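Local coordinates for lipolytic enzyme, g-d-s-l (Clostridium thermocellum, PDB 2W47), which carries a family 6 carbohydrate-binding module, a beta-sandwich domain modelled with a calcium ion and a bound glycan, at residues A[54-59]-A[108-113]. Numbering follows the deposited sequence.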
loop_
_atom_site.group_PDB
_atom_site.type_symbol
_atom_site.label_atom_id
_atom_site.label_comp_id
_atom_site.label_asym_id
_atom_site.label_seq_id
_atom_site.Cartn_x
_atom_site.Cartn_y
_atom_site.Cartn_z
ATOM N N TYR A 54 4.107 -7.201 11.927
ATOM C CA TYR A 54 3.764 -5.791 11.767
ATOM C C TYR A 54 2.493 -5.663 10.967
ATOM O O TYR A 54 2.274 -6.414 10.020
ATOM C CB TYR A 54 4.884 -5.027 11.046
ATOM C CG TYR A 54 6.113 -4.839 11.898
ATOM C CD1 TYR A 54 6.360 -3.629 12.530
ATOM C CD2 TYR A 54 7.022 -5.877 12.075
ATOM C CE1 TYR A 54 7.489 -3.458 13.336
ATOM C CE2 TYR A 54 8.152 -5.714 12.869
ATOM C CZ TYR A 54 8.376 -4.502 13.493
ATOM O OH TYR A 54 9.500 -4.334 14.288
ATOM N N ALA A 55 1.671 -4.693 11.346
ATOM C CA ALA A 55 0.548 -4.284 10.516
ATOM C C ALA A 55 1.065 -3.377 9.405
ATOM O O ALA A 55 1.870 -2.474 9.653
ATOM C CB ALA A 55 -0.495 -3.572 11.346
ATOM N N LEU A 56 0.608 -3.664 8.189
ATOM C CA LEU A 56 0.884 -2.857 7.006
ATOM C C LEU A 56 -0.470 -2.373 6.523
ATOM O O LEU A 56 -1.268 -3.161 6.021
ATOM C CB LEU A 56 1.550 -3.711 5.919
ATOM C CG LEU A 56 2.738 -4.585 6.337
ATOM C CD1 LEU A 56 3.245 -5.411 5.159
ATOM C CD2 LEU A 56 3.843 -3.723 6.914
ATOM N N ILE A 57 -0.731 -1.086 6.711
ATOM C CA ILE A 57 -2.022 -0.506 6.371
ATOM C C ILE A 57 -1.860 0.512 5.248
ATOM O O ILE A 57 -1.120 1.487 5.380
ATOM C CB ILE A 57 -2.699 0.155 7.594
ATOM C CG1 ILE A 57 -2.958 -0.884 8.696
ATOM C CG2 ILE A 57 -3.992 0.846 7.179
ATOM C CD1 ILE A 57 -3.689 -0.327 9.930
ATOM N N PHE A 58 -2.556 0.278 4.141
ATOM C CA PHE A 58 -2.584 1.228 3.032
ATOM C C PHE A 58 -3.802 2.118 3.196
ATOM O O PHE A 58 -4.918 1.622 3.353
ATOM C CB PHE A 58 -2.699 0.490 1.695
ATOM C CG PHE A 58 -1.560 -0.445 1.412
ATOM C CD1 PHE A 58 -0.436 -0.008 0.715
ATOM C CD2 PHE A 58 -1.616 -1.775 1.824
ATOM C CE1 PHE A 58 0.617 -0.882 0.441
ATOM C CE2 PHE A 58 -0.571 -2.652 1.557
ATOM C CZ PHE A 58 0.549 -2.211 0.860
ATOM N N ARG A 59 -3.601 3.428 3.174
ATOM C CA ARG A 59 -4.723 4.345 3.067
ATOM C C ARG A 59 -4.936 4.591 1.582
ATOM O O ARG A 59 -4.016 4.994 0.887
ATOM C CB ARG A 59 -4.451 5.641 3.824
ATOM C CG ARG A 59 -5.626 6.612 3.819
ATOM C CD ARG A 59 -5.434 7.751 4.806
ATOM N NE ARG A 59 -6.646 8.558 4.968
ATOM C CZ ARG A 59 -6.900 9.692 4.316
ATOM N NH1 ARG A 59 -8.030 10.354 4.544
ATOM N NH2 ARG A 59 -6.034 10.171 3.430
ATOM N N ASN A 108 13.029 -3.890 4.922
ATOM C CA ASN A 108 12.142 -4.822 4.260
ATOM C C ASN A 108 11.583 -4.137 3.029
ATOM O O ASN A 108 11.101 -3.013 3.104
ATOM C CB ASN A 108 11.006 -5.242 5.190
ATOM C CG ASN A 108 11.509 -5.964 6.419
ATOM O OD1 ASN A 108 11.527 -7.191 6.457
ATOM N ND2 ASN A 108 11.937 -5.200 7.422
ATOM N N VAL A 109 11.678 -4.813 1.897
ATOM C CA VAL A 109 11.220 -4.244 0.637
ATOM C C VAL A 109 9.756 -4.642 0.439
ATOM O O VAL A 109 9.462 -5.812 0.217
ATOM C CB VAL A 109 12.091 -4.737 -0.541
ATOM C CG1 VAL A 109 11.679 -4.046 -1.819
ATOM C CG2 VAL A 109 13.589 -4.495 -0.272
ATOM N N ILE A 110 8.850 -3.676 0.555
ATOM C CA ILE A 110 7.421 -3.968 0.502
ATOM C C ILE A 110 6.812 -3.399 -0.777
ATOM O O ILE A 110 6.878 -2.197 -1.007
ATOM C CB ILE A 110 6.702 -3.439 1.762
ATOM C CG1 ILE A 110 7.374 -4.020 3.030
ATOM C CG2 ILE A 110 5.194 -3.764 1.697
ATOM C CD1 ILE A 110 6.617 -3.862 4.341
ATOM N N ARG A 111 6.266 -4.280 -1.614
ATOM C CA ARG A 111 5.716 -3.886 -2.904
ATOM C C ARG A 111 4.255 -4.300 -3.046
ATOM O O ARG A 111 3.865 -5.413 -2.664
ATOM C CB ARG A 111 6.552 -4.469 -4.061
ATOM C CG ARG A 111 6.084 -4.017 -5.450
ATOM C CD ARG A 111 6.818 -4.735 -6.555
ATOM N NE ARG A 111 8.234 -4.394 -6.578
ATOM C CZ ARG A 111 9.054 -4.725 -7.568
ATOM N NH1 ARG A 111 8.591 -5.397 -8.621
ATOM N NH2 ARG A 111 10.332 -4.366 -7.505
ATOM N N ALA A 112 3.465 -3.391 -3.615
ATOM C CA ALA A 112 2.064 -3.649 -3.959
ATOM C C ALA A 112 1.908 -3.488 -5.465
ATOM O O ALA A 112 2.055 -2.384 -5.987
ATOM C CB ALA A 112 1.155 -2.693 -3.209
ATOM N N THR A 113 1.613 -4.597 -6.145
ATOM C CA THR A 113 1.571 -4.644 -7.602
ATOM C C THR A 113 0.140 -4.834 -8.081
ATOM O O THR A 113 -0.561 -5.739 -7.617
ATOM C CB THR A 113 2.437 -5.801 -8.128
ATOM O OG1 THR A 113 3.782 -5.613 -7.682
ATOM C CG2 THR A 113 2.455 -5.858 -9.640
#
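Leu56 and Phe58 meet Ile110 and Ala112 in a buried, wholly apolar contact between the two facing sheets of the beta-sandwich, the fold of family 6 carbohydrate-binding modules. Strand 52-61 is an inner strand of one sheet, bonded through its backbone to strands 122-130 and 95-103; strand 106-114 is the middle strand of the other, between 41-48 and 70-74. The two strands run in the same general direction, and no hydrogen bond joins the segments. Their backbones stand well apart, with 9.3 Å from Leu56 CA to Ile110 CA, a gap that side chains from alternate positions fill. Leu56 and Ile110 reach into it tip to tip. Ile110 turns CG1 beside its backbone N (chi1 -55°) and extends on from there (chi2 -167°), which carries CD1 to the fork of the leucine. The methyl thus sits evenly against both branches, 3.8 Å from Leu56 CD2 and equally far from Leu56 CD1. Further along, the pairing is unequal in size: where the CA atoms of Phe58 and Ala112 lie 9.7 Å apart, the long aromatic side chain reaches about half way across and the short alanine methyl meets it from the other strand. Met70 and Ile72 of the neighbouring strand 70-74 also pack on Ala112, while Leu126 of strand 122-130 packs on Leu56, so the contact belongs to the hydrophobic core, about 13 Å from the calcium ion as measured from the alanine side chain. Ala112 CB approaches the outer part of the Phe58 ring obliquely, with CE1 and CZ of that ring both at 4.1 Å.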